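A rubisco-like protein (Burkholderia fungorum, PDB 3NWR) is of unknown precise function but is probably a lyase-type enzyme related to rubisco, with a TIM-barrel catalytic domain. Local coordinates at residues P27-V30 / A31-A35; S97-L100 / A101-D104; T113-G116 / N117-L121; A269-S272 / L273-T277. All blocks are in the same frame, centred on the assembly; numbering follows the deposited sequence.

Contacts 1, 2 and 3 belong to the N-terminal domain, whereas contact 4 lies in the catalytic barrel, its centre about 36 Å from that of contact 1. Contacts 1 and 2 are partly buried, contacts 3 and 4 buried. Contact 1 is one helix with an apolar face on the sheet and a charged outer face. Contacts 2 and 3 are turns at the two ends of the connection through helix 107-114, joined by F98 packing on T113 and V114; M34 links contact 1 to contact 3. Contact 3 bonds within itself through backbone and water, and offers the second subunit a backbone carbonyl and D120, whereas contact 4 meets that subunit with arginine salt bridges.

Contact 1. Residues P27-V30 / A31-A35. With SO4 (sulfate ion), chain D.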
ATOM      1  N   PRO A  27     -10.634  13.361  22.653  1.00 18.90           N
ATOM      2  CA  PRO A  27      -9.790  13.546  21.460  1.00 18.32           C
ATOM      3  C   PRO A  27      -8.362  13.987  21.772  1.00 18.75           C
ATOM      4  O   PRO A  27      -7.428  13.489  21.146  1.00 17.26           O
ATOM      5  CB  PRO A  27     -10.529  14.627  20.671  1.00 18.90           C
ATOM      6  CG  PRO A  27     -11.981  14.406  21.033  1.00 20.60           C
ATOM      7  CD  PRO A  27     -11.955  13.999  22.497  1.00 20.18           C
ATOM      8  N   ALA A  28      -8.179  14.903  22.718  1.00 21.00           N
ATOM      9  CA  ALA A  28      -6.834  15.373  23.026  1.00 19.78           C
ATOM     10  C   ALA A  28      -5.950  14.266  23.585  1.00 19.83           C
ATOM     11  O   ALA A  28      -4.778  14.170  23.232  1.00 20.77           O
ATOM     12  CB  ALA A  28      -6.882  16.560  23.992  1.00 25.69           C
ATOM     13  N   ARG A  29      -6.508  13.428  24.459  1.00 20.46           N
ATOM     14  CA  ARG A  29      -5.755  12.308  25.014  1.00 22.46           C
ATOM     15  C   ARG A  29      -5.373  11.331  23.907  1.00 22.37           C
ATOM     16  O   ARG A  29      -4.237  10.854  23.847  1.00 19.43           O
ATOM     17  CB  ARG A  29      -6.563  11.582  26.085  1.00 26.78           C
ATOM     18  CG  ARG A  29      -5.783  10.469  26.767  1.00 34.63           C
ATOM     19  CD  ARG A  29      -6.704   9.394  27.320  1.00 39.52           C
ATOM     20  NE  ARG A  29      -6.162   8.061  27.065  1.00 41.72           N
ATOM     21  CZ  ARG A  29      -6.910   6.986  26.844  1.00 43.61           C
ATOM     22  NH1 ARG A  29      -8.232   7.086  26.852  1.00 42.13           N
ATOM     23  NH2 ARG A  29      -6.335   5.809  26.616  1.00 48.58           N
ATOM     24  N   VAL A  30      -6.330  11.044  23.033  1.00 18.21           N
ATOM     25  CA  VAL A  30      -6.096  10.125  21.931  1.00 17.63           C
ATOM     26  C   VAL A  30      -5.030  10.676  20.996  1.00 18.89           C
ATOM     27  O   VAL A  30      -4.160   9.933  20.545  1.00 17.89           O
ATOM     28  CB  VAL A  30      -7.409   9.804  21.185  1.00 17.04           C
ATOM     29  CG1 VAL A  30      -7.156   8.893  19.988  1.00 18.76           C
ATOM     30  CG2 VAL A  30      -8.395   9.154  22.156  1.00 19.71           C
ATOM     31  N   ALA A  31      -5.079  11.978  20.723  1.00 17.39           N
ATOM     32  CA  ALA A  31      -4.069  12.598  19.871  1.00 17.80           C
ATOM     33  C   ALA A  31      -2.679  12.399  20.463  1.00 17.01           C
ATOM     34  O   ALA A  31      -1.714  12.145  19.742  1.00 18.50           O
ATOM     35  CB  ALA A  31      -4.372  14.087  19.677  1.00 17.76           C
ATOM     36  N   ASP A  32      -2.555  12.496  21.782  1.00 17.67           N
ATOM     37  CA  ASP A  32      -1.236  12.314  22.368  1.00 20.17           C
ATOM     38  C   ASP A  32      -0.813  10.843  22.404  1.00 19.43           C
ATOM     39  O   ASP A  32       0.376  10.533  22.319  1.00 19.30           O
ATOM     40  CB  ASP A  32      -1.122  12.952  23.748  1.00 24.15           C
ATOM     41  CG  ASP A  32       0.318  13.034  24.217  1.00 24.36           C
ATOM     42  OD1 ASP A  32       1.111  13.774  23.590  1.00 24.77           O
ATOM     43  OD2 ASP A  32       0.653  12.348  25.199  1.00 26.38           O
ATOM     44  N   VAL A  33      -1.781   9.939  22.530  1.00 16.70           N
ATOM     45  CA  VAL A  33      -1.499   8.520  22.347  1.00 16.86           C
ATOM     46  C   VAL A  33      -0.893   8.310  20.956  1.00 17.80           C
ATOM     47  O   VAL A  33       0.131   7.641  20.813  1.00 18.08           O
ATOM     48  CB  VAL A  33      -2.757   7.655  22.501  1.00 17.45           C
ATOM     49  CG1 VAL A  33      -2.505   6.251  21.955  1.00 20.43           C
ATOM     50  CG2 VAL A  33      -3.180   7.590  23.964  1.00 19.80           C
ATOM     51  N   MET A  34      -1.515   8.902  19.940  1.00 17.58           N
ATOM     52  CA  MET A  34      -0.986   8.825  18.577  1.00 16.13           C
ATOM     53  C   MET A  34       0.435   9.363  18.484  1.00 18.24           C
ATOM     54  O   MET A  34       1.320   8.724  17.908  1.00 16.23           O
ATOM     55  CB  MET A  34      -1.894   9.588  17.608  1.00 17.12           C
ATOM     56  CG  MET A  34      -3.294   9.043  17.559  1.00 18.44           C
ATOM     57  SD  MET A  34      -4.375  10.074  16.546  1.00 23.59           S
ATOM     58  CE  MET A  34      -3.505   9.921  14.978  1.00 21.51           C
ATOM     59  N   ALA A  35       0.657  10.543  19.052  1.00 17.22           N
ATOM     60  CA  ALA A  35       1.973  11.169  19.022  1.00 16.92           C
ATOM     61  C   ALA A  35       3.020  10.280  19.687  1.00 18.82           C
ATOM     62  O   ALA A  35       4.128  10.100  19.166  1.00 18.07           O
ATOM     63  CB  ALA A  35       1.921  12.534  19.705  1.00 18.44           C
TER
HETATM   64  S   SO4 D 435     -10.855   9.293  28.229  0.49 36.58           S
HETATM   65  O1  SO4 D 435     -10.514   7.919  28.587  0.74 40.88           O
HETATM   66  O2  SO4 D 435     -12.270   9.370  27.879  0.60 36.53           O
HETATM   67  O3  SO4 D 435     -10.044   9.727  27.100  0.72 31.79           O
HETATM   68  O4  SO4 D 435     -10.586  10.162  29.372  0.46 47.87           O
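The side chains of R29 and V33, a helical turn apart, are brought together by their torsions. R29 sends CG anti to the backbone N (chi1 -176°), beside its carbonyl carbon, while V33 sets its CG2 methyl beside its own backbone N. That methyl settles 3.4 Å from R29 O and comes within 4.3 Å of R29 NE, approaching the guanidinium obliquely. A bend at chi3 (138°) then turns the far end of R29 to the sulfate ion, probably an ion from the crystallisation liquor. NH1 donates to sulfate O3 at 3.2 Å, almost straight at 166°, and O3 lies at the guanidinium edge in its plane. D26 N gives the sulfate a second hydrogen bond. The aliphatic CD of R29 also approaches, 3.4 Å from O3.

Regular i to i+4 bonds hold the frame, among them A31 N to P27 O at 2.8 Å and M34 N to V30 O at 2.9 Å. P27 suits the first turn because proline lacks an N-H that would need an acceptor. Small A31 lets the helix lie close to the sheet, resting on V61 and I94. V30 and M34 add branched and flexible bulk against T23 and I21; M34 folds its CG to 3.2 Å from V30 O. On the outer side D32 forms a salt bridge with R58. The chemistry is thus that of an amphipathic helix: its hydrocarbon face packs on the sheet, and an arginine beside its N-terminal end, where the helix dipole would probably favour negative charge, takes up an anion.

Contact 2. Residues S97-L100 / A101-D104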
ATOM      1  N   SER A  97       3.385  17.155  15.323  1.00 16.16           N
ATOM      2  CA  SER A  97       4.716  17.597  14.927  1.00 16.32           C
ATOM      3  C   SER A  97       5.714  16.484  15.222  1.00 16.13           C
ATOM      4  O   SER A  97       5.796  16.011  16.354  1.00 17.03           O
ATOM      5  CB  SER A  97       5.105  18.860  15.704  1.00 17.87           C
ATOM      6  OG  SER A  97       6.401  19.313  15.343  1.00 21.42           O
ATOM      7  N   PHE A  98       6.453  16.057  14.199  1.00 15.91           N
ATOM      8  CA  PHE A  98       7.410  14.958  14.319  1.00 17.47           C
ATOM      9  C   PHE A  98       8.840  15.454  14.161  1.00 17.08           C
ATOM     10  O   PHE A  98       9.132  16.179  13.214  1.00 17.41           O
ATOM     11  CB  PHE A  98       7.161  13.923  13.219  1.00 18.76           C
ATOM     12  CG  PHE A  98       5.965  13.042  13.460  1.00 16.31           C
ATOM     13  CD1 PHE A  98       4.733  13.343  12.898  1.00 17.96           C
ATOM     14  CD2 PHE A  98       6.087  11.894  14.232  1.00 18.16           C
ATOM     15  CE1 PHE A  98       3.639  12.516  13.117  1.00 16.74           C
ATOM     16  CE2 PHE A  98       4.989  11.066  14.459  1.00 18.41           C
ATOM     17  CZ  PHE A  98       3.772  11.380  13.907  1.00 16.11           C
ATOM     18  N   PRO A  99       9.743  15.051  15.069  1.00 17.72           N
ATOM     19  CA  PRO A  99      11.155  15.409  14.896  1.00 17.04           C
ATOM     20  C   PRO A  99      11.798  14.639  13.745  1.00 16.74           C
ATOM     21  O   PRO A  99      11.759  13.405  13.720  1.00 17.68           O
ATOM     22  CB  PRO A  99      11.803  14.990  16.227  1.00 20.61           C
ATOM     23  CG  PRO A  99      10.680  14.726  17.166  1.00 23.82           C
ATOM     24  CD  PRO A  99       9.507  14.319  16.323  1.00 19.96           C
ATOM     25  N   LEU A 100      12.396  15.361  12.805  1.00 17.58           N
ATOM     26  CA  LEU A 100      13.004  14.735  11.634  1.00 14.71           C
ATOM     27  C   LEU A 100      14.122  13.769  11.999  1.00 15.74           C
ATOM     28  O   LEU A 100      14.367  12.786  11.298  1.00 16.46           O
ATOM     29  CB  LEU A 100      13.534  15.798  10.676  1.00 16.79           C
ATOM     30  CG  LEU A 100      12.468  16.733  10.118  1.00 17.52           C
ATOM     31  CD1 LEU A 100      13.070  17.742   9.135  1.00 19.52           C
ATOM     32  CD2 LEU A 100      11.347  15.940   9.447  1.00 20.14           C
ATOM     33  N   ALA A 101      14.808  14.042  13.102  1.00 15.84           N
ATOM     34  CA  ALA A 101      15.899  13.176  13.529  1.00 17.18           C
ATOM     35  C   ALA A 101      15.433  11.735  13.800  1.00 17.07           C
ATOM     36  O   ALA A 101      16.229  10.803  13.739  1.00 17.75           O
ATOM     37  CB  ALA A 101      16.584  13.762  14.766  1.00 20.77           C
ATOM     38  N   ASN A 102      14.146  11.557  14.093  1.00 15.37           N
ATOM     39  CA  ASN A 102      13.601  10.213  14.292  1.00 15.64           C
ATOM     40  C   ASN A 102      13.603   9.397  13.002  1.00 14.01           C
ATOM     41  O   ASN A 102      13.637   8.160  13.044  1.00 15.36           O
ATOM     42  CB  ASN A 102      12.155  10.271  14.798  1.00 14.43           C
ATOM     43  CG  ASN A 102      12.047  10.695  16.245  1.00 20.55           C
ATOM     44  OD1 ASN A 102      13.038  11.044  16.879  1.00 20.90           O
ATOM     45  ND2 ASN A 102      10.828  10.663  16.777  1.00 18.90           N
ATOM     46  N   ILE A 103      13.549  10.090  11.862  1.00 15.23           N
ATOM     47  CA  ILE A 103      13.276   9.435  10.582  1.00 15.00           C
ATOM     48  C   ILE A 103      14.471   9.495   9.634  1.00 14.75           C
ATOM     49  O   ILE A 103      14.772   8.539   8.920  1.00 16.21           O
ATOM     50  CB  ILE A 103      12.066  10.098   9.879  1.00 14.04           C
ATOM     51  CG1 ILE A 103      10.925  10.350  10.877  1.00 14.84           C
ATOM     52  CG2 ILE A 103      11.596   9.264   8.688  1.00 14.68           C
ATOM     53  CD1 ILE A 103       9.769  11.159  10.301  1.00 16.84           C
ATOM     54  N   ASP A 104      15.146  10.639   9.624  1.00 16.42           N
ATOM     55  CA  ASP A 104      16.068  10.968   8.546  1.00 17.18           C
ATOM     56  C   ASP A 104      15.401  10.806   7.171  1.00 15.95           C
ATOM     57  O   ASP A 104      14.172  10.816   7.089  1.00 16.30           O
ATOM     58  CB  ASP A 104      17.389  10.212   8.670  1.00 21.06           C
ATOM     59  CG  ASP A 104      18.490  11.088   9.256  1.00 31.38           C
ATOM     60  OD1 ASP A 104      18.256  12.311   9.405  1.00 29.64           O
ATOM     61  OD2 ASP A 104      19.579  10.569   9.576  1.00 33.58           O
TER
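P99, which closes strand 89-99, is the first residue of 97-100 to touch the turn that follows. Its O accepts N102 N at 3.0 Å, with the donor well above the carbonyl plane, closing a turn of 3-10 (type III) character through L100 and A101. Proline suits the strand end, its restricted phi fitting an extended chain and no N-H left to pair; its CD lies 3.9 Å from N102 ND2. The N102 side chain crosses the ring at a slant, since chi1 of -74° lays CG beside the backbone N; ND2 is bonded to S57 O. The L100 side chain leaves the turn to pack on L15 and P135, while its O serves two donors: D104 N at 2.8 Å, nearly in line with the C=O bond, and I103 N at 2.9 Å from above the carbonyl plane. D104 takes a positive phi (52°) that ends the helical winding, and its OD1 forms a salt bridge with R141. A101, small enough for an interface, packs on H205 of the second subunit. Two carbonyls therefore satisfy three successive amides, so the turn closes by backbone bonding and leaves polar side chains to bind neighbouring parts of the protein.

Contact 3. Residues T113-G116 / N117-L121; sequences TVAG and NLYDL
A115 and L118 close a turn like type II', with A115 O accepting L118 N at 3.1 Å in the carbonyl plane and G116 at positive phi (36°), a conformation glycine reaches most easily. It links the end of helix 107-114 to the 3-10 turn 117-120 in the N-terminal domain, whose beta-alpha-beta-beta-alpha-beta order, with strands 14-23 and 89-99 central, is ferredoxin-like. L118 folds back over the carbonyls: its CB lies 3.2 Å from A115 O, its CD1 3.7 Å from V114 O, and its branched end packs on Y19. Y119 goes the other way. With CG beside the backbone N (chi1 -60°), its ring runs back along the turn, where the A115 methyl, short enough to allow this, meets the ring edge near its plane, 3.6 Å from CE2. The phenol OH is bound to G298 O, tying the turn to the catalytic domain. V114 packs on L129 and L132 of strand 126-133. From the second subunit, R293 reaches Y119 O and Q327 reaches D120 OD1. The other carboxylate oxygen stays within the turn: one water donates both to D120 OD2 and to G116 O, each at 2.7 Å.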
ATOM      1  N   THR A 113       5.751   6.092   9.938  1.00 13.08           N
ATOM      2  CA  THR A 113       5.667   7.010  11.070  1.00 13.23           C
ATOM      3  C   THR A 113       4.378   7.822  11.040  1.00 12.03           C
ATOM      4  O   THR A 113       3.659   7.883  12.037  1.00 15.66           O
ATOM      5  CB  THR A 113       6.881   7.960  11.099  1.00 12.89           C
ATOM      6  OG1 THR A 113       8.087   7.191  11.208  1.00 13.75           O
ATOM      7  CG2 THR A 113       6.789   8.906  12.301  1.00 14.77           C
ATOM      8  N   VAL A 114       4.080   8.446   9.902  1.00 11.86           N
ATOM      9  CA  VAL A 114       2.891   9.299   9.802  1.00 12.16           C
ATOM     10  C   VAL A 114       1.618   8.543   9.468  1.00 15.31           C
ATOM     11  O   VAL A 114       0.523   9.083   9.607  1.00 17.07           O
ATOM     12  CB  VAL A 114       3.079  10.445   8.791  1.00 13.25           C
ATOM     13  CG1 VAL A 114       4.242  11.341   9.227  1.00 14.45           C
ATOM     14  CG2 VAL A 114       3.287   9.901   7.377  1.00 13.91           C
ATOM     15  N   ALA A 115       1.743   7.305   9.018  1.00 14.06           N
ATOM     16  CA  ALA A 115       0.538   6.525   8.781  1.00 14.43           C
ATOM     17  C   ALA A 115       0.591   5.272   9.667  1.00 22.17           C
ATOM     18  O   ALA A 115      -0.002   5.237  10.749  1.00 20.45           O
ATOM     19  CB  ALA A 115       0.379   6.218   7.291  1.00 15.75           C
ATOM     20  N   GLY A 116       1.334   4.273   9.228  1.00 17.47           N
ATOM     21  CA  GLY A 116       1.588   3.069  10.001  1.00 12.29           C
ATOM     22  C   GLY A 116       0.484   2.509  10.884  1.00 15.47           C
ATOM     23  O   GLY A 116      -0.661   2.372  10.452  1.00 17.96           O
ATOM     24  N   ASN A 117       0.851   2.174  12.121  1.00 14.93           N
ATOM     25  CA  ASN A 117      -0.044   1.519  13.073  1.00 17.69           C
ATOM     26  C   ASN A 117      -1.145   2.439  13.613  1.00 16.58           C
ATOM     27  O   ASN A 117      -2.021   1.973  14.332  1.00 14.94           O
ATOM     28  CB  ASN A 117       0.752   0.945  14.264  1.00 19.64           C
ATOM     29  CG  ASN A 117       1.247  -0.491  14.043  1.00 23.31           C
ATOM     30  OD1 ASN A 117       1.037  -1.100  12.990  1.00 23.15           O
ATOM     31  ND2 ASN A 117       1.903  -1.042  15.073  1.00 26.14           N
ATOM     32  N   LEU A 118      -1.112   3.729  13.276  1.00 16.71           N
ATOM     33  CA  LEU A 118      -2.139   4.655  13.774  1.00 14.64           C
ATOM     34  C   LEU A 118      -3.542   4.174  13.443  1.00 16.54           C
ATOM     35  O   LEU A 118      -4.484   4.395  14.204  1.00 16.22           O
ATOM     36  CB  LEU A 118      -1.957   6.051  13.185  1.00 18.08           C
ATOM     37  CG  LEU A 118      -0.799   6.884  13.706  1.00 22.45           C
ATOM     38  CD1 LEU A 118      -0.734   8.203  12.931  1.00 21.98           C
ATOM     39  CD2 LEU A 118      -0.988   7.125  15.189  1.00 23.30           C
ATOM     40  N   TYR A 119      -3.684   3.530  12.287  1.00 15.54           N
ATOM     41  CA  TYR A 119      -4.991   3.088  11.839  1.00 12.57           C
ATOM     42  C   TYR A 119      -5.575   2.005  12.726  1.00 15.29           C
ATOM     43  O   TYR A 119      -6.783   1.796  12.723  1.00 16.65           O
ATOM     44  CB  TYR A 119      -4.931   2.603  10.387  1.00 15.12           C
ATOM     45  CG  TYR A 119      -4.476   3.697   9.454  1.00 11.71           C
ATOM     46  CD1 TYR A 119      -5.296   4.787   9.187  1.00 11.88           C
ATOM     47  CD2 TYR A 119      -3.217   3.661   8.888  1.00 13.66           C
ATOM     48  CE1 TYR A 119      -4.874   5.807   8.360  1.00 11.95           C
ATOM     49  CE2 TYR A 119      -2.791   4.662   8.046  1.00 14.20           C
ATOM     50  CZ  TYR A 119      -3.622   5.737   7.795  1.00 12.55           C
ATOM     51  OH  TYR A 119      -3.199   6.728   6.957  1.00 14.39           O
ATOM     52  N   ASP A 120      -4.719   1.326  13.484  1.00 13.32           N
ATOM     53  CA  ASP A 120      -5.154   0.171  14.278  1.00 14.59           C
ATOM     54  C   ASP A 120      -5.455   0.484  15.738  1.00 16.10           C
ATOM     55  O   ASP A 120      -5.826  -0.417  16.493  1.00 15.08           O
ATOM     56  CB  ASP A 120      -4.078  -0.919  14.248  1.00 13.38           C
ATOM     57  CG  ASP A 120      -3.833  -1.466  12.858  1.00 20.00           C
ATOM     58  OD1 ASP A 120      -4.794  -1.965  12.238  1.00 19.99           O
ATOM     59  OD2 ASP A 120      -2.666  -1.418  12.412  1.00 21.82           O
ATOM     60  N   LEU A 121      -5.253   1.730  16.148  1.00 15.19           N
ATOM     61  CA  LEU A 121      -5.354   2.068  17.570  1.00 15.91           C
ATOM     62  C   LEU A 121      -6.695   1.664  18.161  1.00 15.39           C
ATOM     63  O   LEU A 121      -7.743   1.922  17.578  1.00 15.63           O
ATOM     64  CB  LEU A 121      -5.121   3.567  17.793  1.00 17.62           C
ATOM     65  CG  LEU A 121      -3.727   4.107  17.467  1.00 19.81           C
ATOM     66  CD1 LEU A 121      -3.711   5.604  17.653  1.00 22.63           C
ATOM     67  CD2 LEU A 121      -2.671   3.469  18.343  1.00 25.11           C
TER
HETATM   68  O   HOH W   1      -2.116   0.054  10.259  1.00 18.64           O

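Contact 4. Residues A269-S272 / L273-T277; sequences AIQS and LRRTT
The guanidinium of R275 lies against the preceding turn of helix, with S272 CA over one face, 3.6 Å above the plane and offset toward the rim. Q271 O lies over that face too, 3.7 Å from NH1. Beside it the Q271 amide is steeply turned, its plane 67° from that of the guanidinium, and a water joins the two by accepting from Q271 NE2 at 2.8 Å and from R275 NH1 at 3.1 Å. The guanidinium also reaches across the interface: NH1 forms a salt bridge with D239 and NH2 with D241 of the second subunit. S272 suits this buried interface because its short hydroxyl can reach across, OG being hydrogen-bonded to D239 of that subunit.

The R274 guanidinium holds T277 O at its edge, in plane, through an NH2 bond of 3.0 Å. Bends at chi2 (81°) and chi3 (-70°) curl the chain toward the helix end, where NH2 also meets L279 O while NH1 pairs with D314. An arginine fits here because its several N-H groups can serve these several acceptors together. Along the backbone, L273 N bonds to A269 O at 2.9 Å, but R275 N has only weak bonds, to Q271 O and S272 O, as the winding relaxes toward its end. L273 O then accepts from both T276 N and T277 N. I270 and L273 supply the apolar side, packing on strand 280-284 and helix 240-252 respectively. Helix 267-276 thus joins the neighbouring parallel strands 257-261 and 280-284, a beta-alpha-beta crossover of the TIM barrel of rubisco-type catalytic domains.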
ATOM      1  N   ALA A 269      11.052   0.523  -3.898  1.00 10.79           N
ATOM      2  CA  ALA A 269      11.366   0.174  -5.280  1.00 11.80           C
ATOM      3  C   ALA A 269      11.383   1.402  -6.178  1.00 13.56           C
ATOM      4  O   ALA A 269      12.287   1.567  -7.007  1.00 12.13           O
ATOM      5  CB  ALA A 269      10.371  -0.848  -5.823  1.00 11.54           C
ATOM      6  N   ILE A 270      10.378   2.260  -6.036  1.00 11.84           N
ATOM      7  CA  ILE A 270      10.284   3.391  -6.951  1.00 11.08           C
ATOM      8  C   ILE A 270      11.421   4.391  -6.765  1.00 12.01           C
ATOM      9  O   ILE A 270      11.960   4.906  -7.753  1.00 12.27           O
ATOM     10  CB  ILE A 270       8.905   4.073  -6.883  1.00 11.72           C
ATOM     11  CG1 ILE A 270       7.795   3.093  -7.293  1.00 12.25           C
ATOM     12  CG2 ILE A 270       8.891   5.335  -7.750  1.00 13.79           C
ATOM     13  CD1 ILE A 270       7.922   2.496  -8.696  1.00 12.77           C
ATOM     14  N   GLN A 271      11.809   4.660  -5.521  1.00 11.42           N
ATOM     15  CA  GLN A 271      12.916   5.585  -5.298  1.00 11.53           C
ATOM     16  C   GLN A 271      14.195   5.037  -5.934  1.00 13.08           C
ATOM     17  O   GLN A 271      14.955   5.782  -6.562  1.00 14.71           O
ATOM     18  CB  GLN A 271      13.111   5.900  -3.811  1.00 12.99           C
ATOM     19  CG  GLN A 271      14.215   6.923  -3.600  1.00 17.12           C
ATOM     20  CD  GLN A 271      14.359   7.399  -2.173  1.00 19.20           C
ATOM     21  OE1 GLN A 271      13.624   6.982  -1.274  1.00 19.91           O
ATOM     22  NE2 GLN A 271      15.315   8.292  -1.959  1.00 18.85           N
ATOM     23  N   SER A 272      14.419   3.732  -5.809  1.00 11.85           N
ATOM     24  CA  SER A 272      15.601   3.131  -6.417  1.00 12.68           C
ATOM     25  C   SER A 272      15.531   3.186  -7.947  1.00 13.53           C
ATOM     26  O   SER A 272      16.514   3.525  -8.601  1.00 15.20           O
ATOM     27  CB  SER A 272      15.798   1.696  -5.928  1.00 14.53           C
ATOM     28  OG  SER A 272      16.236   1.702  -4.579  1.00 15.60           O
ATOM     29  N   LEU A 273      14.367   2.876  -8.509  1.00 12.48           N
ATOM     30  CA  LEU A 273      14.180   2.924  -9.956  1.00 13.44           C
ATOM     31  C   LEU A 273      14.429   4.334 -10.464  1.00 13.63           C
ATOM     32  O   LEU A 273      15.044   4.525 -11.507  1.00 14.14           O
ATOM     33  CB  LEU A 273      12.765   2.492 -10.328  1.00 13.19           C
ATOM     34  CG  LEU A 273      12.360   2.650 -11.794  1.00 14.24           C
ATOM     35  CD1 LEU A 273      13.222   1.744 -12.691  1.00 18.14           C
ATOM     36  CD2 LEU A 273      10.886   2.321 -11.941  1.00 15.11           C
ATOM     37  N   ARG A 274      13.938   5.323  -9.723  1.00 13.22           N
ATOM     38  CA  ARG A 274      14.094   6.728 -10.109  1.00 12.67           C
ATOM     39  C   ARG A 274      15.551   7.103 -10.307  1.00 14.13           C
ATOM     40  O   ARG A 274      15.878   7.890 -11.209  1.00 15.47           O
ATOM     41  CB  ARG A 274      13.484   7.634  -9.040  1.00 13.43           C
ATOM     42  CG  ARG A 274      13.901   9.109  -9.126  1.00 13.59           C
ATOM     43  CD  ARG A 274      13.091   9.885 -10.182  1.00 14.07           C
ATOM     44  NE  ARG A 274      13.429   9.497 -11.550  1.00 19.45           N
ATOM     45  CZ  ARG A 274      12.804   9.922 -12.648  1.00 18.87           C
ATOM     46  NH1 ARG A 274      11.768  10.776 -12.588  1.00 15.18           N
ATOM     47  NH2 ARG A 274      13.242   9.493 -13.821  1.00 13.98           N
ATOM     48  N   ARG A 275      16.427   6.564  -9.463  1.00 14.71           N
ATOM     49  CA  ARG A 275      17.839   6.917  -9.536  1.00 15.71           C
ATOM     50  C   ARG A 275      18.548   6.326 -10.751  1.00 17.75           C
ATOM     51  O   ARG A 275      19.579   6.840 -11.178  1.00 21.02           O
ATOM     52  CB  ARG A 275      18.569   6.504  -8.260  1.00 16.54           C
ATOM     53  CG  ARG A 275      18.286   7.388  -7.063  1.00 19.30           C
ATOM     54  CD  ARG A 275      19.366   7.190  -6.000  1.00 21.99           C
ATOM     55  NE  ARG A 275      19.500   5.777  -5.674  1.00 25.07           N
ATOM     56  CZ  ARG A 275      18.722   5.147  -4.803  1.00 24.32           C
ATOM     57  NH1 ARG A 275      17.767   5.815  -4.163  1.00 25.42           N
ATOM     58  NH2 ARG A 275      18.899   3.855  -4.574  1.00 18.82           N
ATOM     59  N   THR A 276      18.010   5.249 -11.307  1.00 14.10           N
ATOM     60  CA  THR A 276      18.702   4.577 -12.410  1.00 15.11           C
ATOM     61  C   THR A 276      18.066   4.760 -13.794  1.00 19.24           C
ATOM     62  O   THR A 276      18.674   4.385 -14.799  1.00 25.24           O
ATOM     63  CB  THR A 276      18.952   3.079 -12.107  1.00 21.20           C
ATOM     64  OG1 THR A 276      17.715   2.438 -11.778  1.00 19.49           O
ATOM     65  CG2 THR A 276      19.908   2.935 -10.936  1.00 20.29           C
ATOM     66  N   THR A 277      16.863   5.324 -13.869  1.00 14.41           N
ATOM     67  CA  THR A 277      16.293   5.614 -15.186  1.00 15.94           C
ATOM     68  C   THR A 277      16.159   7.103 -15.476  1.00 16.63           C
ATOM     69  O   THR A 277      15.689   7.876 -14.636  1.00 16.70           O
ATOM     70  CB  THR A 277      14.939   4.931 -15.438  1.00 16.86           C
ATOM     71  OG1 THR A 277      14.538   5.181 -16.796  1.00 17.97           O
ATOM     72  CG2 THR A 277      13.882   5.480 -14.515  1.00 16.98           C
TER
HETATM   73  O   HOH W   2      17.598   8.792  -3.478  1.00 28.20           O